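Local coordinates for protein SAM-dependent methyltransferase (PDB 3GGD) that probably transfers a methyl group from S-adenosylmethionine to an acceptor and binds the product S-adenosyl-L-homocysteine, at residues A[21-26]-A[88-93]; A[111-116]-A[146-151]; A[214-219]-A[236-241]. All blocks are in the same frame, centred on the assembly; numbering follows the deposited sequence.

In the fold
From the N terminus, helix 15-29 comes first, and interaction 1 sets it against helix 88-97, closing a loop of 61 residues that holds the first two strands of the sheet. Interaction 2 begins only after that loop has closed and joins helix 113-123 to helix 142-153, the helices on the two sides of strand 127-131 in the chain. Interaction 3 pairs the last two strands, 211-217 and 237-244, across a connection without helix or strand. The three follow one another in series, neither nesting nor crossing. Interactions 1 and 3 lie on opposite sides of the chain's centre, their centres about 29 Å apart; interactions 1 and 2 each contribute a residue to the S-adenosyl-L-homocysteine pocket.

Interaction 1 (A[21-26]-A[88-93]); sequences QYWNKT and KSALEI. With SAH (S-adenosyl-L-homocysteine), chain E.
Trp23 of helix 15-29 lays its indole against Ala90 of helix 88-97 and reaches past it to the cofactor. Its CB starts beside Ser89, 3.9 Å from the CB of that residue, and close to the backbone N of Ala90. With CG anti to the carbonyl carbon (chi1 -82°), the ring comes to lie over the Ala90 methyl: CB of Ala90 stands 3.4 Å from the centroid of the five-membered ring and almost on its normal, a CH-pi contact. CG, CD1 and CD2 all meet this methyl, while Tyr22 covers the opposite face. At the end of the pyrrole, NE1 of Trp23 donates to O3' of SAH (S-adenosyl-L-homocysteine) at 3.0 Å, with a bent N-H...O angle of 143°, and more weakly to O2'. On the benzo side, CE3 meets CD1 of Ile93 at 3.7 Å, the two side chains crossing at about a right angle.

The other link between the helices is polar. ND2 of Asn24 donates to OG of Ser89 at 2.8 Å, nearly straight at 163° and in the plane of the amide; Glu20 also bonds that hydroxyl. The axes of the helix segments approach to 7.9 Å. Held between Ala90 and Tyr22, the indole is probably restricted in its tilt, consistent with an N-H kept toward the ribose hydroxyls, a pair also found in the S-adenosylmethionine substrate.

Interaction 2 (A[111-116]-A[146-151]); sequences LVPEQA and GQSLRI
Gln147 opens the contact from helix 142-153 by setting its CB and chain against CG of Pro113. CB of Gln147 lies 3.9 Å from CG of Pro113, and the extended chain crosses the proline side chain obliquely. Ser148 comes next, with its OG 3.4 Å from CA of Pro113. Held anti to its carbonyl carbon (chi1 -68°), this hydroxyl is bonded to the carbonyl of Gly110, and OG of Ser148 also accepts a hydrogen bond from a water O at 2.8 Å. The same water donates to O of Val112 and weakly accepts from N of Ala116, so it joins segment 111-116 to the neighbouring helix. The backbone of Ser148 is close as well: its O is 3.5 Å from CB of Ala116.

One turn on, Ile151 reaches both Pro113 and Ala116 with separate branches. Its CD1 meets CB of Pro113 at 3.9 Å, whereas its other branch, CG2, lies 4.1 Å from CB of Ala116. An alanine here would remove both branches and is likely to leave a gap beside Pro113 and Ala116. No direct hydrogen bond spans the two segments. Packing of this kind joins consecutive helices of the Rossmann-like methyltransferase fold, here just beyond Asp109 and Gly110, which bind S-adenosyl-L-homocysteine.

Interaction 3 (A[214-219]-A[236-241]); sequences LSQGEG and PAFWAV. With EDO (1,2-ethanediol), chain R.
A classic beta bulge interrupts the pairing at one end, where Leu214 and Ser215 both face Val241. O of Val241 takes N-H groups from both: Leu214 N at 2.7 Å, and Ser215 N by a weak bond of 3.4 Å. From the bulge onward the strands pair antiparallel: Ser215 with Val241 and Gly217 with Trp239 are hydrogen-bonded pairs, with Gln216 and Ala240 the non-hydrogen-bonded pair between. Gly217 N donates to Trp239 O at 2.8 Å and Trp239 N returns a bond to Gly217 O; Ala237 N to Gly219 O follows. These bonds set the register of 211-217, outermost in the sheet.

The indole of Trp239 folds back over the neighbouring strand, because its CG lies between the backbone N and the carbonyl carbon (chi1 65°). Gly217 N sits 3.4 Å above the ring plane of Trp239, over its centre, and CA of Gly217 makes a CH-pi contact. The ring edge meets OG of Ser215, 3.5 Å from CZ3 of Trp239, while NE1 of Trp239 donates to O2 of a 1,2-ethanediol at 3.1 Å; its other hydroxyl, O1, accepts from N of Glu218. Arg49 adds a cation-pi contact. On the other face, OE1 of Gln216 approaches CE1 of Phe238 at the ring edge, 3.6 Å away, with amide and ring planes 87° apart.

Lying on the Gln216-Gly217 peptide, the indole probably shields the Gly217 N-H bond from solvent.

Interaction 1 (A[21-26]-A[88-93])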
loop_
_atom_site.group_PDB
_atom_site.type_symbol
_atom_site.label_atom_id
_atom_site.label_comp_id
_atom_site.label_asym_id
_atom_site.label_seq_id
_atom_site.Cartn_x
_atom_site.Cartn_y
_atom_site.Cartn_z
ATOM N N GLN A 21 6.669 -6.446 13.488
ATOM C CA GLN A 21 6.899 -7.865 13.820
ATOM C C GLN A 21 6.948 -8.712 12.530
ATOM O O GLN A 21 7.863 -9.539 12.330
ATOM C CB GLN A 21 5.851 -8.383 14.792
ATOM C CG GLN A 21 6.273 -9.737 15.412
ATOM C CD GLN A 21 5.156 -10.434 16.225
ATOM O OE1 GLN A 21 3.996 -10.579 15.749
ATOM N NE2 GLN A 21 5.499 -10.866 17.431
ATOM N N TYR A 22 6.021 -8.428 11.608
ATOM C CA TYR A 22 6.006 -9.132 10.338
ATOM C C TYR A 22 7.289 -8.912 9.529
ATOM O O TYR A 22 7.901 -9.864 9.042
ATOM C CB TYR A 22 4.831 -8.680 9.480
ATOM C CG TYR A 22 4.928 -9.181 8.058
ATOM C CD1 TYR A 22 4.596 -10.520 7.732
ATOM C CD2 TYR A 22 5.381 -8.350 7.044
ATOM C CE1 TYR A 22 4.684 -10.996 6.447
ATOM C CE2 TYR A 22 5.477 -8.830 5.725
ATOM C CZ TYR A 22 5.130 -10.140 5.434
ATOM O OH TYR A 22 5.228 -10.596 4.148
ATOM N N TRP A 23 7.676 -7.647 9.392
ATOM C CA TRP A 23 8.836 -7.301 8.579
ATOM C C TRP A 23 10.109 -7.766 9.219
ATOM O O TRP A 23 11.011 -8.232 8.532
ATOM C CB TRP A 23 8.881 -5.811 8.282
ATOM C CG TRP A 23 8.008 -5.383 7.142
ATOM C CD1 TRP A 23 6.955 -4.499 7.192
ATOM C CD2 TRP A 23 8.122 -5.781 5.762
ATOM N NE1 TRP A 23 6.434 -4.321 5.947
ATOM C CE2 TRP A 23 7.120 -5.104 5.051
ATOM C CE3 TRP A 23 8.987 -6.639 5.067
ATOM C CZ2 TRP A 23 6.969 -5.229 3.674
ATOM C CZ3 TRP A 23 8.817 -6.798 3.687
ATOM C CH2 TRP A 23 7.826 -6.093 3.005
ATOM N N ASN A 24 10.190 -7.702 10.537
ATOM C CA ASN A 24 11.395 -8.224 11.176
ATOM C C ASN A 24 11.525 -9.760 10.983
ATOM O O ASN A 24 12.625 -10.293 10.767
ATOM C CB ASN A 24 11.458 -7.886 12.646
ATOM C CG ASN A 24 12.864 -8.109 13.220
ATOM O OD1 ASN A 24 13.072 -9.025 13.991
ATOM N ND2 ASN A 24 13.829 -7.312 12.789
ATOM N N LYS A 25 10.403 -10.463 11.065
ATOM C CA LYS A 25 10.408 -11.895 10.804
ATOM C C LYS A 25 10.838 -12.159 9.367
ATOM O O LYS A 25 11.630 -13.074 9.099
ATOM C CB LYS A 25 9.032 -12.507 11.053
ATOM C CG LYS A 25 8.975 -13.945 10.606
ATOM C CD LYS A 25 7.625 -14.468 10.437
ATOM C CE LYS A 25 6.884 -13.901 9.272
ATOM N NZ LYS A 25 5.449 -14.203 9.650
ATOM N N THR A 26 10.312 -11.357 8.440
ATOM C CA THR A 26 10.685 -11.446 7.027
ATOM C C THR A 26 12.173 -11.186 6.793
ATOM O O THR A 26 12.841 -11.968 6.096
ATOM C CB THR A 26 9.791 -10.519 6.218
ATOM O OG1 THR A 26 8.434 -10.900 6.471
ATOM C CG2 THR A 26 10.119 -10.568 4.729
ATOM N N LYS A 88 10.737 -0.204 10.622
ATOM C CA LYS A 88 12.172 -0.059 10.448
ATOM C C LYS A 88 12.784 -1.263 9.741
ATOM O O LYS A 88 13.759 -1.121 8.998
ATOM C CB LYS A 88 12.867 0.226 11.780
ATOM C CG LYS A 88 12.777 -0.889 12.770
ATOM C CD LYS A 88 13.547 -0.606 14.049
ATOM C CE LYS A 88 13.276 -1.750 15.047
ATOM N NZ LYS A 88 13.942 -1.488 16.327
ATOM N N SER A 89 12.243 -2.458 9.981
ATOM C CA SER A 89 12.766 -3.663 9.315
ATOM C C SER A 89 12.438 -3.640 7.822
ATOM O O SER A 89 13.291 -4.007 6.988
ATOM C CB SER A 89 12.265 -4.957 10.004
ATOM O OG SER A 89 12.812 -5.092 11.320
ATOM N N ALA A 90 11.235 -3.174 7.470
ATOM C CA ALA A 90 10.907 -2.970 6.040
ATOM C C ALA A 90 11.937 -2.048 5.363
ATOM O O ALA A 90 12.492 -2.384 4.313
ATOM C CB ALA A 90 9.491 -2.415 5.852
ATOM N N LEU A 91 12.234 -0.920 6.001
ATOM C CA LEU A 91 13.170 0.035 5.452
ATOM C C LEU A 91 14.580 -0.487 5.474
ATOM O O LEU A 91 15.364 -0.102 4.641
ATOM C CB LEU A 91 13.055 1.378 6.169
ATOM C CG LEU A 91 11.660 2.045 6.052
ATOM C CD1 LEU A 91 11.686 3.445 6.761
ATOM C CD2 LEU A 91 11.189 2.150 4.599
ATOM N N GLU A 92 14.906 -1.388 6.408
ATOM C CA GLU A 92 16.204 -2.033 6.401
ATOM C C GLU A 92 16.371 -2.951 5.171
ATOM O O GLU A 92 17.426 -2.977 4.544
ATOM C CB GLU A 92 16.444 -2.778 7.711
ATOM C CG GLU A 92 17.826 -3.400 7.757
ATOM C CD GLU A 92 18.169 -4.048 9.089
ATOM O OE1 GLU A 92 17.590 -3.649 10.126
ATOM O OE2 GLU A 92 19.038 -4.940 9.066
ATOM N N ILE A 93 15.332 -3.695 4.808
ATOM C CA ILE A 93 15.354 -4.462 3.552
ATOM C C ILE A 93 15.456 -3.506 2.328
ATOM O O ILE A 93 16.303 -3.693 1.446
ATOM C CB ILE A 93 14.126 -5.390 3.373
ATOM C CG1 ILE A 93 13.977 -6.388 4.553
ATOM C CG2 ILE A 93 14.262 -6.159 2.052
ATOM C CD1 ILE A 93 12.604 -7.095 4.689
HETATM N N SAH E . 3.405 -0.688 -1.026
HETATM C CA SAH E . 4.253 -1.875 -0.741
HETATM C CB SAH E . 3.866 -2.614 0.558
HETATM C CG SAH E . 2.423 -3.118 0.737
HETATM S SD SAH E . 2.181 -4.040 2.267
HETATM C C SAH E . 4.246 -2.861 -1.900
HETATM O O SAH E . 5.179 -3.696 -2.022
HETATM O OXT SAH E . 3.319 -2.867 -2.708
HETATM C "C5'" SAH E . 1.548 -2.769 3.326
HETATM C "C4'" SAH E . 2.665 -1.836 3.879
HETATM O "O4'" SAH E . 2.074 -0.806 4.707
HETATM C "C3'" SAH E . 3.729 -2.491 4.779
HETATM O "O3'" SAH E . 5.051 -2.222 4.344
HETATM C "C2'" SAH E . 3.515 -1.855 6.147
HETATM O "O2'" SAH E . 4.662 -1.831 7.021
HETATM C "C1'" SAH E . 2.953 -0.495 5.778
HETATM N N9 SAH E . 2.233 0.167 6.872
HETATM C C8 SAH E . 1.353 -0.448 7.710
HETATM N N7 SAH E . 0.847 0.444 8.578
HETATM C C5 SAH E . 1.429 1.647 8.290
HETATM C C6 SAH E . 1.367 2.979 8.880
HETATM N N6 SAH E . 0.554 3.119 9.953
HETATM N N1 SAH E . 2.113 3.974 8.378
HETATM C C2 SAH E . 2.942 3.746 7.310
HETATM N N3 SAH E . 3.044 2.539 6.753
HETATM C C4 SAH E . 2.354 1.473 7.202
#

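Interaction 2 (A[111-116]-A[146-151])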
loop_
_atom_site.group_PDB
_atom_site.type_symbol
_atom_site.label_atom_id
_atom_site.label_comp_id
_atom_site.label_asym_id
_atom_site.label_seq_id
_atom_site.Cartn_x
_atom_site.Cartn_y
_atom_site.Cartn_z
ATOM N N LEU A 111 -0.686 6.757 11.021
ATOM C CA LEU A 111 -1.698 6.892 12.046
ATOM C C LEU A 111 -1.299 7.964 13.045
ATOM O O LEU A 111 -2.026 8.196 13.975
ATOM C CB LEU A 111 -1.989 5.542 12.739
ATOM C CG LEU A 111 -2.447 4.437 11.763
ATOM C CD1 LEU A 111 -2.806 3.134 12.583
ATOM C CD2 LEU A 111 -3.644 4.891 10.932
ATOM N N VAL A 112 -0.194 8.672 12.793
ATOM C CA VAL A 112 0.261 9.769 13.673
ATOM C C VAL A 112 0.466 10.990 12.777
ATOM O O VAL A 112 1.585 11.221 12.292
ATOM C CB VAL A 112 1.554 9.395 14.451
ATOM C CG1 VAL A 112 1.929 10.493 15.530
ATOM C CG2 VAL A 112 1.393 8.039 15.164
ATOM N N PRO A 113 -0.620 11.741 12.498
ATOM C CA PRO A 113 -0.563 12.805 11.479
ATOM C C PRO A 113 0.448 13.919 11.715
ATOM O O PRO A 113 0.868 14.527 10.775
ATOM C CB PRO A 113 -2.008 13.338 11.431
ATOM C CG PRO A 113 -2.830 12.108 11.851
ATOM C CD PRO A 113 -1.983 11.620 13.036
ATOM N N GLU A 114 0.880 14.125 12.933
ATOM C CA GLU A 114 1.963 15.065 13.206
ATOM C C GLU A 114 3.264 14.707 12.442
ATOM O O GLU A 114 4.040 15.593 12.085
ATOM C CB GLU A 114 2.240 15.098 14.702
ATOM C CG GLU A 114 3.439 15.960 15.066
ATOM N N GLN A 115 3.500 13.426 12.193
ATOM C CA GLN A 115 4.689 13.034 11.441
ATOM C C GLN A 115 4.565 13.496 9.979
ATOM O O GLN A 115 5.516 14.002 9.384
ATOM C CB GLN A 115 4.901 11.525 11.563
ATOM C CG GLN A 115 5.197 11.120 13.016
ATOM C CD GLN A 115 5.514 9.660 13.211
ATOM O OE1 GLN A 115 5.808 8.941 12.253
ATOM N NE2 GLN A 115 5.469 9.210 14.465
ATOM N N ALA A 116 3.377 13.354 9.408
ATOM C CA ALA A 116 3.121 13.889 8.081
ATOM C C ALA A 116 3.296 15.411 8.039
ATOM O O ALA A 116 3.838 15.949 7.071
ATOM C CB ALA A 116 1.697 13.426 7.564
ATOM N N GLY A 146 -6.161 8.987 6.471
ATOM C CA GLY A 146 -6.678 10.018 5.560
ATOM C C GLY A 146 -6.105 11.399 5.931
ATOM O O GLY A 146 -5.692 12.155 5.051
ATOM N N GLN A 147 -6.074 11.726 7.222
ATOM C CA GLN A 147 -5.463 13.000 7.692
ATOM C C GLN A 147 -3.990 13.124 7.208
ATOM O O GLN A 147 -3.599 14.138 6.607
ATOM C CB GLN A 147 -5.549 13.112 9.199
ATOM C CG GLN A 147 -6.980 13.287 9.708
ATOM C CD GLN A 147 -7.072 13.307 11.226
ATOM O OE1 GLN A 147 -8.102 13.002 11.775
ATOM N NE2 GLN A 147 -6.027 13.667 11.885
ATOM N N SER A 148 -3.195 12.082 7.445
ATOM C CA SER A 148 -1.810 12.086 7.018
ATOM C C SER A 148 -1.660 12.346 5.528
ATOM O O SER A 148 -0.837 13.157 5.095
ATOM C CB SER A 148 -1.131 10.779 7.436
ATOM O OG SER A 148 -1.007 10.687 8.862
ATOM N N LEU A 149 -2.457 11.656 4.730
ATOM C CA LEU A 149 -2.384 11.782 3.304
ATOM C C LEU A 149 -2.761 13.184 2.822
ATOM O O LEU A 149 -2.115 13.721 1.942
ATOM C CB LEU A 149 -3.235 10.677 2.630
ATOM C CG LEU A 149 -2.689 9.249 2.891
ATOM C CD1 LEU A 149 -3.715 8.134 2.530
ATOM C CD2 LEU A 149 -1.315 8.932 2.177
ATOM N N ARG A 150 -3.812 13.748 3.408
ATOM C CA ARG A 150 -4.303 15.063 3.099
ATOM C C ARG A 150 -3.185 16.089 3.373
ATOM O O ARG A 150 -2.967 17.003 2.586
ATOM C CB ARG A 150 -5.550 15.372 3.970
ATOM C CG ARG A 150 -6.066 16.807 3.840
ATOM C CD ARG A 150 -7.283 17.151 4.684
ATOM N NE ARG A 150 -8.410 16.416 4.139
ATOM C CZ ARG A 150 -8.869 15.246 4.567
ATOM N NH1 ARG A 150 -8.393 14.651 5.669
ATOM N NH2 ARG A 150 -9.840 14.666 3.874
ATOM N N ILE A 151 -2.497 15.926 4.495
ATOM C CA ILE A 151 -1.408 16.796 4.878
ATOM C C ILE A 151 -0.253 16.702 3.849
ATOM O O ILE A 151 0.243 17.734 3.371
ATOM C CB ILE A 151 -0.889 16.435 6.282
ATOM C CG1 ILE A 151 -1.947 16.786 7.356
ATOM C CG2 ILE A 151 0.440 17.160 6.568
ATOM C CD1 ILE A 151 -1.668 16.147 8.752
HETATM O O HOH W 1 1.763 10.726 9.341
#

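Interaction 3 (A[214-219]-A[236-241])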
loop_
_atom_site.group_PDB
_atom_site.type_symbol
_atom_site.label_atom_id
_atom_site.label_comp_id
_atom_site.label_asym_id
_atom_site.label_seq_id
_atom_site.Cartn_x
_atom_site.Cartn_y
_atom_site.Cartn_z
ATOM N N LEU A 214 -9.865 12.023 -10.239
ATOM C CA LEU A 214 -9.492 12.334 -11.630
ATOM C C LEU A 214 -9.708 11.139 -12.537
ATOM O O LEU A 214 -10.003 11.298 -13.715
ATOM C CB LEU A 214 -8.021 12.771 -11.705
ATOM C CG LEU A 214 -7.656 13.988 -10.825
ATOM C CD1 LEU A 214 -6.231 14.412 -11.145
ATOM C CD2 LEU A 214 -8.680 15.147 -11.003
ATOM N N SER A 215 -9.582 9.937 -11.979
ATOM C CA SER A 215 -9.675 8.735 -12.748
ATOM C C SER A 215 -9.817 7.590 -11.759
ATOM O O SER A 215 -9.259 7.649 -10.653
ATOM C CB SER A 215 -8.329 8.599 -13.489
ATOM O OG SER A 215 -8.265 7.425 -14.226
ATOM N N GLN A 216 -10.509 6.528 -12.135
ATOM C CA GLN A 216 -10.603 5.357 -11.253
ATOM C C GLN A 216 -10.877 4.114 -12.031
ATOM O O GLN A 216 -11.299 4.184 -13.173
ATOM C CB GLN A 216 -11.717 5.520 -10.213
ATOM C CG GLN A 216 -13.128 5.585 -10.754
ATOM C CD GLN A 216 -14.152 5.643 -9.601
ATOM O OE1 GLN A 216 -14.309 4.668 -8.852
ATOM N NE2 GLN A 216 -14.817 6.779 -9.442
ATOM N N GLY A 217 -10.679 2.966 -11.394
ATOM C CA GLY A 217 -11.066 1.698 -12.027
ATOM C C GLY A 217 -10.970 0.573 -11.009
ATOM O O GLY A 217 -10.894 0.810 -9.802
ATOM N N GLU A 218 -11.004 -0.649 -11.504
ATOM C CA GLU A 218 -10.943 -1.856 -10.682
ATOM C C GLU A 218 -9.791 -2.798 -11.089
ATOM O O GLU A 218 -8.621 -2.583 -10.719
ATOM C CB GLU A 218 -12.298 -2.538 -10.720
ATOM C CG GLU A 218 -13.349 -1.628 -10.070
ATOM C CD GLU A 218 -14.733 -2.234 -9.988
ATOM O OE1 GLU A 218 -14.959 -3.266 -10.603
ATOM O OE2 GLU A 218 -15.608 -1.663 -9.309
ATOM N N GLY A 219 -10.088 -3.814 -11.854
ATOM C CA GLY A 219 -9.046 -4.768 -12.254
ATOM C C GLY A 219 -8.577 -5.694 -11.137
ATOM O O GLY A 219 -9.299 -5.962 -10.173
ATOM N N PRO A 236 -9.452 -9.070 -6.372
ATOM C CA PRO A 236 -10.000 -7.877 -7.023
ATOM C C PRO A 236 -9.435 -6.610 -6.418
ATOM O O PRO A 236 -9.244 -6.527 -5.193
ATOM C CB PRO A 236 -11.502 -7.994 -6.784
ATOM C CG PRO A 236 -11.653 -8.879 -5.576
ATOM C CD PRO A 236 -10.476 -9.818 -5.610
ATOM N N ALA A 237 -9.172 -5.636 -7.293
ATOM C CA ALA A 237 -8.553 -4.359 -6.939
ATOM C C ALA A 237 -9.518 -3.202 -7.166
ATOM O O ALA A 237 -10.516 -3.314 -7.880
ATOM C CB ALA A 237 -7.263 -4.143 -7.745
ATOM N N PHE A 238 -9.226 -2.105 -6.497
ATOM C CA PHE A 238 -9.877 -0.833 -6.697
ATOM C C PHE A 238 -8.731 0.152 -6.783
ATOM O O PHE A 238 -7.829 0.113 -5.935
ATOM C CB PHE A 238 -10.762 -0.413 -5.502
ATOM C CG PHE A 238 -11.131 1.040 -5.525
ATOM C CD1 PHE A 238 -12.127 1.493 -6.344
ATOM C CD2 PHE A 238 -10.426 1.964 -4.787
ATOM C CE1 PHE A 238 -12.444 2.816 -6.420
ATOM C CE2 PHE A 238 -10.762 3.315 -4.852
ATOM C CZ PHE A 238 -11.768 3.717 -5.699
ATOM N N TRP A 239 -8.776 1.048 -7.768
ATOM C CA TRP A 239 -7.758 2.100 -7.874
ATOM C C TRP A 239 -8.373 3.425 -8.274
ATOM O O TRP A 239 -9.457 3.479 -8.904
ATOM C CB TRP A 239 -6.614 1.719 -8.865
ATOM C CG TRP A 239 -7.033 1.583 -10.270
ATOM C CD1 TRP A 239 -7.392 0.423 -10.892
ATOM C CD2 TRP A 239 -7.144 2.617 -11.266
ATOM N NE1 TRP A 239 -7.718 0.664 -12.193
ATOM C CE2 TRP A 239 -7.566 1.995 -12.459
ATOM C CE3 TRP A 239 -6.914 3.993 -11.267
ATOM C CZ2 TRP A 239 -7.795 2.704 -13.645
ATOM C CZ3 TRP A 239 -7.135 4.694 -12.442
ATOM C CH2 TRP A 239 -7.558 4.046 -13.618
ATOM N N ALA A 240 -7.679 4.494 -7.876
ATOM C CA ALA A 240 -8.108 5.849 -8.184
ATOM C C ALA A 240 -6.927 6.819 -8.197
ATOM O O ALA A 240 -5.893 6.593 -7.544
ATOM C CB ALA A 240 -9.216 6.343 -7.167
ATOM N N VAL A 241 -7.085 7.883 -8.982
ATOM C CA VAL A 241 -6.210 9.045 -8.858
ATOM C C VAL A 241 -7.090 10.185 -8.309
ATOM O O VAL A 241 -8.135 10.509 -8.901
ATOM C CB VAL A 241 -5.569 9.479 -10.212
ATOM C CG1 VAL A 241 -4.704 10.688 -9.984
ATOM C CG2 VAL A 241 -4.750 8.320 -10.847
HETATM C C1 EDO R . -10.543 -0.620 -15.010
HETATM O O1 EDO R . -11.792 -1.102 -14.539
HETATM C C2 EDO R . -9.493 -1.516 -14.373
HETATM O O2 EDO R . -8.208 -1.027 -14.694
#